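Local coordinates for MmeI (Methylophilus methylotrophus, PDB 5HR4), which is a Type IIL restriction-modification enzyme that probably transfers a methyl group from S-adenosyl-L-methionine to the exocyclic amino group of adenine in DNA, at residues I561-R566 with C582-F587; V623-C628 with F894-Y899; A781-F786 with A836-L841. All blocks are in the same frame, centred on the assembly; numbering follows the deposited sequence.

Contact 1: I561-R566 with C582-F587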
loop_
_atom_site.group_PDB
_atom_site.type_symbol
_atom_site.label_atom_id
_atom_site.label_comp_id
_atom_site.label_asym_id
_atom_site.label_seq_id
_atom_site.Cartn_x
_atom_site.Cartn_y
_atom_site.Cartn_z
ATOM N N ILE A 561 -3.236 19.406 -3.696
ATOM C CA ILE A 561 -2.342 18.612 -2.851
ATOM C C ILE A 561 -1.516 19.549 -1.987
ATOM O O ILE A 561 -0.777 20.388 -2.510
ATOM C CB ILE A 561 -1.412 17.713 -3.676
ATOM C CG1 ILE A 561 -2.184 16.819 -4.638
ATOM C CG2 ILE A 561 -0.582 16.841 -2.751
ATOM C CD1 ILE A 561 -1.247 16.074 -5.535
ATOM N N ASN A 562 -1.589 19.365 -0.668
ATOM C CA ASN A 562 -0.949 20.278 0.273
ATOM C C ASN A 562 0.336 19.743 0.872
ATOM O O ASN A 562 1.228 20.531 1.193
ATOM C CB ASN A 562 -1.919 20.625 1.394
ATOM C CG ASN A 562 -3.052 21.472 0.895
ATOM O OD1 ASN A 562 -2.810 22.516 0.270
ATOM N ND2 ASN A 562 -4.304 21.014 1.108
ATOM N N PHE A 563 0.449 18.435 1.049
ATOM C CA PHE A 563 1.727 17.853 1.409
ATOM C C PHE A 563 1.717 16.426 0.905
ATOM O O PHE A 563 0.667 15.881 0.568
ATOM C CB PHE A 563 1.986 17.919 2.916
ATOM C CG PHE A 563 1.168 16.945 3.723
ATOM C CD1 PHE A 563 1.638 15.658 3.978
ATOM C CD2 PHE A 563 -0.058 17.318 4.242
ATOM C CE1 PHE A 563 0.895 14.763 4.728
ATOM C CE2 PHE A 563 -0.816 16.423 4.990
ATOM C CZ PHE A 563 -0.343 15.145 5.237
ATOM N N ALA A 564 2.899 15.827 0.851
ATOM C CA ALA A 564 3.016 14.489 0.295
ATOM C C ALA A 564 4.326 13.878 0.747
ATOM O O ALA A 564 5.347 14.566 0.786
ATOM C CB ALA A 564 2.953 14.513 -1.239
ATOM N N HIS A 565 4.283 12.585 1.071
ATOM C CA HIS A 565 5.466 11.756 1.273
ATOM C C HIS A 565 5.733 10.973 -0.003
ATOM O O HIS A 565 4.891 10.176 -0.432
ATOM C CB HIS A 565 5.274 10.776 2.432
ATOM C CG HIS A 565 5.364 11.395 3.790
ATOM N ND1 HIS A 565 6.402 11.129 4.657
ATOM C CD2 HIS A 565 4.537 12.249 4.440
ATOM C CE1 HIS A 565 6.221 11.807 5.776
ATOM N NE2 HIS A 565 5.094 12.492 5.673
ATOM N N ARG A 566 6.913 11.153 -0.584
ATOM C CA ARG A 566 7.296 10.343 -1.727
ATOM C C ARG A 566 7.561 8.900 -1.292
ATOM O O ARG A 566 7.476 8.548 -0.110
ATOM C CB ARG A 566 8.519 10.935 -2.404
ATOM C CG ARG A 566 8.264 12.227 -3.092
ATOM C CD ARG A 566 9.540 12.678 -3.733
ATOM N NE ARG A 566 9.783 11.920 -4.951
ATOM C CZ ARG A 566 8.952 11.933 -5.989
ATOM N NH1 ARG A 566 7.839 12.646 -5.934
ATOM N NH2 ARG A 566 9.222 11.231 -7.077
ATOM N N CYS A 582 5.111 2.849 -0.872
ATOM C CA CYS A 582 3.984 3.707 -0.520
ATOM C C CYS A 582 4.243 5.186 -0.773
ATOM O O CYS A 582 5.378 5.632 -0.956
ATOM C CB CYS A 582 3.621 3.545 0.952
ATOM S SG CYS A 582 2.992 1.936 1.244
ATOM N N VAL A 583 3.147 5.940 -0.768
ATOM C CA VAL A 583 3.151 7.389 -0.689
ATOM C C VAL A 583 2.087 7.771 0.327
ATOM O O VAL A 583 1.293 6.934 0.766
ATOM C CB VAL A 583 2.876 8.060 -2.047
ATOM C CG1 VAL A 583 4.002 7.767 -3.013
ATOM C CG2 VAL A 583 1.562 7.556 -2.612
ATOM N N ILE A 584 2.112 9.039 0.736
ATOM C CA ILE A 584 1.068 9.648 1.555
ATOM C C ILE A 584 0.673 10.942 0.870
ATOM O O ILE A 584 1.539 11.763 0.560
ATOM C CB ILE A 584 1.528 9.939 2.997
ATOM C CG1 ILE A 584 2.014 8.673 3.695
ATOM C CG2 ILE A 584 0.390 10.559 3.786
ATOM C CD1 ILE A 584 2.579 8.910 5.079
ATOM N N ILE A 585 -0.623 11.134 0.633
ATOM C CA ILE A 585 -1.114 12.281 -0.132
ATOM C C ILE A 585 -2.078 13.059 0.739
ATOM O O ILE A 585 -3.208 12.615 0.985
ATOM C CB ILE A 585 -1.795 11.861 -1.441
ATOM C CG1 ILE A 585 -0.773 11.197 -2.377
ATOM C CG2 ILE A 585 -2.374 13.081 -2.114
ATOM C CD1 ILE A 585 -1.375 10.401 -3.558
ATOM N N GLY A 586 -1.640 14.241 1.199
ATOM C CA GLY A 586 -2.528 15.165 1.880
ATOM C C GLY A 586 -3.176 16.114 0.886
ATOM O O GLY A 586 -2.490 16.729 0.063
ATOM N N PHE A 587 -4.500 16.242 0.968
ATOM C CA PHE A 587 -5.211 17.014 -0.043
ATOM C C PHE A 587 -6.466 17.633 0.561
ATOM O O PHE A 587 -6.881 17.312 1.676
ATOM C CB PHE A 587 -5.557 16.140 -1.266
ATOM C CG PHE A 587 -6.492 15.016 -0.948
ATOM C CD1 PHE A 587 -6.027 13.860 -0.339
ATOM C CD2 PHE A 587 -7.842 15.130 -1.211
ATOM C CE1 PHE A 587 -6.880 12.835 -0.017
ATOM C CE2 PHE A 587 -8.703 14.101 -0.901
ATOM C CZ PHE A 587 -8.221 12.950 -0.298
#
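H565 and I584 stand opposite each other on the antiparallel strands of a beta hairpin in the mixed sheet of the methyltransferase domain, and send their side chains off the same face, side by side, with CB of H565 3.9 Å from CB of I584. CD1 of I584 lies over one face of the imidazole, 4.1 Å from the centroid of the H565 ring and shifted toward the rim near CG and CD2, which makes a CH-pi contact. The histidine meets it because its CG is turned away from the carbonyl carbon (chi1 -75°). Y598 stacks with the imidazole, Y600 OH hydrogen-bonds to ND1, and NE2 bonds weakly to K323 O. With an alanine here, CD1 of I584 is likely to lose its aromatic cover and Y600 OH its partner. F563 shares this face: its CG sits between the backbone N and the carbonyl carbon (chi1 74°), and the ring leans across the neighbouring strand. G586 CA is 4.0 Å from the centroid of the F563 ring and 21° off its normal. On the reverse of the sheet CG2 of I561 meets CG2 of I585 at 4.2 Å. The backbone bonds confirm the pairing: H565 N gives a bond to I584 O (2.9 Å) and I584 N one to H565 O (3.2 Å). N562 and F563 both face G586, bonding to its O and N respectively, a classic beta bulge. Chemically, paired backbone polar groups join CH-pi and aliphatic packing, while Y600 holds the buried imidazole, helped by the Y598 stack and the weak bond to K323 O.

Contact 2: V623-C628 with F894-Y899; sequences VDVIAC and FLFETY
The Y899 ring takes V625 at its edge: CG1 of V625 lies near the ring plane, 3.9 Å from CE2 of Y899. The F896 ring, one helical turn earlier, is approached at a slant by the backbone of the same residue, V625 O lying 3.5 Å from CE2 of F896. V625 touches both aromatics with one branch, since CG1 is also 4.3 Å from CD2 of F896; this branch stands opposite the backbone N (chi1 167°). Y899 likewise has CG turned away from its N (chi1 172°), and the ring extends from the helix to the loop, where CA of A627 is 3.5 Å from the Y899 hydroxyl oxygen. There C628 N donates to Y899 OH, a bond that is nearly straight (163°) but weak at 3.4 Å. The evidence therefore points to apolar packing, with one weak polar link at the phenolic end. Around the contact, helix 792-801 lends V801 to both A627 and F896, and its W797 meets the F896 ring. I626 turns from the C-terminal helix to V547, S548 and W551 of helix 544-556, which places the 623-628 loop, of the target recognition region, between that helix and helix 888-903 of the C-terminal one.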
loop_
_atom_site.group_PDB
_atom_site.type_symbol
_atom_site.label_atom_id
_atom_site.label_comp_id
_atom_site.label_asym_id
_atom_site.label_seq_id
_atom_site.Cartn_x
_atom_site.Cartn_y
_atom_site.Cartn_z
ATOM N N VAL A 623 5.204 21.529 -12.836
ATOM C CA VAL A 623 3.980 21.940 -13.518
ATOM C C VAL A 623 2.957 20.820 -13.425
ATOM O O VAL A 623 3.300 19.684 -13.075
ATOM C CB VAL A 623 4.263 22.338 -14.981
ATOM C CG1 VAL A 623 5.424 23.309 -15.045
ATOM C CG2 VAL A 623 4.554 21.132 -15.839
ATOM N N ASP A 624 1.697 21.135 -13.730
ATOM C CA ASP A 624 0.579 20.216 -13.570
ATOM C C ASP A 624 0.212 19.482 -14.865
ATOM O O ASP A 624 -0.914 18.986 -14.992
ATOM C CB ASP A 624 -0.636 20.965 -13.023
ATOM C CG ASP A 624 -0.762 20.841 -11.517
ATOM O OD1 ASP A 624 0.274 20.620 -10.861
ATOM O OD2 ASP A 624 -1.888 20.947 -10.982
ATOM N N VAL A 625 1.136 19.387 -15.809
ATOM C CA VAL A 625 0.904 18.665 -17.054
ATOM C C VAL A 625 1.167 17.184 -16.826
ATOM O O VAL A 625 2.195 16.803 -16.252
ATOM C CB VAL A 625 1.807 19.213 -18.168
ATOM C CG1 VAL A 625 1.798 18.287 -19.353
ATOM C CG2 VAL A 625 1.369 20.609 -18.564
ATOM N N ILE A 626 0.248 16.340 -17.283
ATOM C CA ILE A 626 0.368 14.895 -17.153
ATOM C C ILE A 626 0.673 14.304 -18.520
ATOM O O ILE A 626 0.056 14.688 -19.521
ATOM C CB ILE A 626 -0.914 14.273 -16.564
ATOM C CG1 ILE A 626 -1.155 14.802 -15.150
ATOM C CG2 ILE A 626 -0.806 12.760 -16.567
ATOM C CD1 ILE A 626 -2.390 14.218 -14.465
ATOM N N ALA A 627 1.619 13.363 -18.560
ATOM C CA ALA A 627 1.947 12.644 -19.788
ATOM C C ALA A 627 0.959 11.495 -20.000
ATOM O O ALA A 627 0.786 10.647 -19.117
ATOM C CB ALA A 627 3.383 12.130 -19.715
ATOM N N CYS A 628 0.306 11.468 -21.165
ATOM C CA CYS A 628 -0.750 10.501 -21.461
ATOM C C CYS A 628 -0.237 9.389 -22.360
ATOM O O CYS A 628 0.520 9.641 -23.297
ATOM C CB CYS A 628 -1.945 11.164 -22.154
ATOM S SG CYS A 628 -2.698 12.563 -21.295
ATOM N N PHE A 894 12.643 20.585 -18.171
ATOM C CA PHE A 894 12.884 21.043 -19.535
ATOM C C PHE A 894 12.212 20.140 -20.561
ATOM O O PHE A 894 11.637 20.625 -21.542
ATOM C CB PHE A 894 14.388 21.114 -19.795
ATOM C CG PHE A 894 14.745 21.492 -21.200
ATOM C CD1 PHE A 894 14.817 20.532 -22.198
ATOM C CD2 PHE A 894 15.026 22.806 -21.521
ATOM C CE1 PHE A 894 15.148 20.883 -23.490
ATOM C CE2 PHE A 894 15.356 23.159 -22.806
ATOM C CZ PHE A 894 15.422 22.200 -23.793
ATOM N N LEU A 895 12.301 18.825 -20.375
ATOM C CA LEU A 895 11.553 17.921 -21.238
ATOM C C LEU A 895 10.059 18.228 -21.207
ATOM O O LEU A 895 9.387 18.160 -22.240
ATOM C CB LEU A 895 11.821 16.480 -20.824
ATOM C CG LEU A 895 13.261 16.080 -21.114
ATOM C CD1 LEU A 895 13.631 14.822 -20.351
ATOM C CD2 LEU A 895 13.464 15.900 -22.611
ATOM N N PHE A 896 9.514 18.583 -20.040
ATOM C CA PHE A 896 8.075 18.839 -20.003
ATOM C C PHE A 896 7.699 20.141 -20.708
ATOM O O PHE A 896 6.581 20.252 -21.230
ATOM C CB PHE A 896 7.555 18.850 -18.568
ATOM C CG PHE A 896 7.080 17.505 -18.080
ATOM C CD1 PHE A 896 7.977 16.592 -17.535
ATOM C CD2 PHE A 896 5.744 17.156 -18.145
ATOM C CE1 PHE A 896 7.554 15.365 -17.065
ATOM C CE2 PHE A 896 5.319 15.928 -17.675
ATOM C CZ PHE A 896 6.226 15.036 -17.137
ATOM N N GLU A 897 8.587 21.143 -20.727
ATOM C CA GLU A 897 8.334 22.296 -21.587
ATOM C C GLU A 897 8.279 21.865 -23.049
ATOM O O GLU A 897 7.372 22.266 -23.787
ATOM C CB GLU A 897 9.395 23.379 -21.373
ATOM N N THR A 898 9.221 21.016 -23.473
ATOM C CA THR A 898 9.195 20.485 -24.833
ATOM C C THR A 898 7.957 19.627 -25.071
ATOM O O THR A 898 7.257 19.786 -26.079
ATOM C CB THR A 898 10.451 19.661 -25.098
ATOM O OG1 THR A 898 11.580 20.304 -24.494
ATOM C CG2 THR A 898 10.680 19.510 -26.602
ATOM N N TYR A 899 7.686 18.690 -24.165
ATOM C CA TYR A 899 6.504 17.855 -24.318
ATOM C C TYR A 899 5.254 18.703 -24.477
ATOM O O TYR A 899 4.391 18.402 -25.307
ATOM C CB TYR A 899 6.363 16.917 -23.120
ATOM C CG TYR A 899 5.067 16.139 -23.094
ATOM C CD1 TYR A 899 4.914 14.968 -23.843
ATOM C CD2 TYR A 899 3.998 16.569 -22.322
ATOM C CE1 TYR A 899 3.725 14.252 -23.824
ATOM C CE2 TYR A 899 2.807 15.861 -22.297
ATOM C CZ TYR A 899 2.673 14.707 -23.049
ATOM O OH TYR A 899 1.485 14.011 -23.004
#

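Contact 3: A781-F786 with A836-L841; sequences AEPLIF and AAFAIL
F786 reaches helix 827-845 through its ring, and the path can be followed outward from CB. CB and CG serve as the stem: CG stands opposite the backbone N (chi1 170°), and the partners begin at the ring atoms beyond. CD2 of F786 comes first, 4.1 Å from CB of A837. CE2 of F786 is next, 4.2 Å from CG2 of I840, and it also comes near CD2 of L841 and the carbonyl oxygen of A837. CZ, the far end of the ring, is 3.8 Å from CD2 of L841. The directions differ as well: A837 CB and I840 CG2 lie at the ring edge, near its plane, whereas L841 CD2 comes in obliquely.

One turn back, P783 makes a second point of contact. Its pyrrolidine CG is 3.8 Å from CZ of F838, the two side chains crossing at a slant, and its carbonyl oxygen lies 3.8 Å from CB of A837. A837 thus sits against both residues, and its small methyl group is compatible with the CA-CA distance of 6.5 Å between P783 and A837. F838 and L841 start out neither at nor away from the other helix, and only their ends come close. Beyond the two segments, F786 also touches L747 of strand 746-750 and R844, while I840 packs on L865, A868 and H869 of helix 863-880.

P783 follows E782 at the N-cap, and a proline suits the first turn of a helix, where its missing N-H costs no helical bond. The positions used, P783 and F786 against A837, I840 and L841, have the three- and four-residue spacing of apolar helix-helix packing, here between target recognition and C-terminal regions.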
loop_
_atom_site.group_PDB
_atom_site.type_symbol
_atom_site.label_atom_id
_atom_site.label_comp_id
_atom_site.label_asym_id
_atom_site.label_seq_id
_atom_site.Cartn_x
_atom_site.Cartn_y
_atom_site.Cartn_z
ATOM N N ALA A 781 16.860 -1.133 -36.075
ATOM C CA ALA A 781 17.122 0.154 -35.438
ATOM C C ALA A 781 18.496 0.672 -35.846
ATOM O O ALA A 781 19.515 0.002 -35.630
ATOM C CB ALA A 781 17.026 0.046 -33.917
ATOM N N GLU A 782 18.516 1.867 -36.433
ATOM C CA GLU A 782 19.763 2.501 -36.804
ATOM C C GLU A 782 20.508 2.935 -35.536
ATOM O O GLU A 782 19.887 3.138 -34.487
ATOM C CB GLU A 782 19.480 3.689 -37.722
ATOM N N PRO A 783 21.842 3.061 -35.598
ATOM C CA PRO A 783 22.604 3.337 -34.367
ATOM C C PRO A 783 22.191 4.620 -33.666
ATOM O O PRO A 783 22.311 4.711 -32.437
ATOM C CB PRO A 783 24.053 3.424 -34.862
ATOM C CG PRO A 783 24.054 2.761 -36.199
ATOM C CD PRO A 783 22.715 3.026 -36.784
ATOM N N LEU A 784 21.723 5.617 -34.418
ATOM C CA LEU A 784 21.288 6.871 -33.823
ATOM C C LEU A 784 20.267 6.633 -32.717
ATOM O O LEU A 784 20.379 7.196 -31.618
ATOM C CB LEU A 784 20.713 7.775 -34.912
ATOM C CG LEU A 784 19.839 8.947 -34.464
ATOM C CD1 LEU A 784 20.679 10.031 -33.813
ATOM C CD2 LEU A 784 19.053 9.497 -35.649
ATOM N N ILE A 785 19.262 5.789 -32.987
ATOM C CA ILE A 785 18.198 5.568 -32.009
ATOM C C ILE A 785 18.745 4.891 -30.758
ATOM O O ILE A 785 18.299 5.179 -29.640
ATOM C CB ILE A 785 17.065 4.744 -32.625
ATOM N N PHE A 786 19.729 3.997 -30.927
ATOM C CA PHE A 786 20.414 3.431 -29.769
ATOM C C PHE A 786 21.105 4.515 -28.947
ATOM O O PHE A 786 21.233 4.389 -27.722
ATOM C CB PHE A 786 21.443 2.387 -30.205
ATOM C CG PHE A 786 22.333 1.937 -29.091
ATOM C CD1 PHE A 786 21.947 0.902 -28.262
ATOM C CD2 PHE A 786 23.529 2.588 -28.831
ATOM C CE1 PHE A 786 22.751 0.488 -27.214
ATOM C CE2 PHE A 786 24.336 2.188 -27.777
ATOM C CZ PHE A 786 23.942 1.134 -26.967
ATOM N N ALA A 836 29.126 8.793 -30.807
ATOM C CA ALA A 836 29.091 8.428 -29.393
ATOM C C ALA A 836 28.496 7.036 -29.204
ATOM O O ALA A 836 28.997 6.239 -28.397
ATOM C CB ALA A 836 28.294 9.463 -28.606
ATOM N N ALA A 837 27.434 6.728 -29.953
ATOM C CA ALA A 837 26.814 5.407 -29.896
ATOM C C ALA A 837 27.845 4.304 -30.110
ATOM O O ALA A 837 27.956 3.375 -29.300
ATOM C CB ALA A 837 25.698 5.319 -30.933
ATOM N N PHE A 838 28.637 4.408 -31.182
ATOM C CA PHE A 838 29.661 3.400 -31.416
ATOM C C PHE A 838 30.722 3.425 -30.324
ATOM O O PHE A 838 31.301 2.377 -29.999
ATOM C CB PHE A 838 30.289 3.589 -32.798
ATOM C CG PHE A 838 29.426 3.097 -33.929
ATOM C CD1 PHE A 838 29.145 1.744 -34.063
ATOM C CD2 PHE A 838 28.898 3.986 -34.860
ATOM C CE1 PHE A 838 28.351 1.287 -35.100
ATOM C CE2 PHE A 838 28.100 3.533 -35.906
ATOM C CZ PHE A 838 27.826 2.185 -36.023
ATOM N N ALA A 839 30.975 4.597 -29.729
ATOM C CA ALA A 839 31.941 4.671 -28.636
ATOM C C ALA A 839 31.439 3.917 -27.410
ATOM O O ALA A 839 32.218 3.222 -26.742
ATOM C CB ALA A 839 32.246 6.129 -28.293
ATOM N N ILE A 840 30.139 4.036 -27.105
ATOM C CA ILE A 840 29.540 3.208 -26.055
ATOM C C ILE A 840 29.683 1.727 -26.397
ATOM O O ILE A 840 30.194 0.930 -25.594
ATOM C CB ILE A 840 28.064 3.590 -25.830
ATOM C CG1 ILE A 840 27.954 4.955 -25.158
ATOM C CG2 ILE A 840 27.383 2.556 -24.971
ATOM C CD1 ILE A 840 26.551 5.521 -25.130
ATOM N N LEU A 841 29.236 1.337 -27.596
ATOM C CA LEU A 841 29.302 -0.072 -27.979
ATOM C C LEU A 841 30.715 -0.623 -27.818
ATOM O O LEU A 841 30.917 -1.659 -27.169
ATOM C CB LEU A 841 28.816 -0.261 -29.417
ATOM C CG LEU A 841 27.308 -0.311 -29.661
ATOM C CD1 LEU A 841 27.061 -0.899 -31.024
ATOM C CD2 LEU A 841 26.577 -1.096 -28.571
#

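Overall arrangement
Following the chain, contact 1 closes first: 15 residues separate its two segments, a hairpin in the sheet of the methyltransferase domain, whose strand order begins 3-2-1-4-5-7-6, as in Rossmann-like methyltransferases. Contact 2 opens at 623-628 and closes only at 894-899, so its loop of 265 residues spans most of the target recognition region and much of the C-terminal one. Contact 3 is nested inside that loop, joining helix 783-790 to helix 827-845. Contact 1 lies in series with both, and none cross. Centres of contacts 1 and 2 are 21 Å apart, those of 2 and 3 27 Å, and those of 1 and 3 40 Å. Contacts 2 and 3 both tie C-terminal helices to the recognition region.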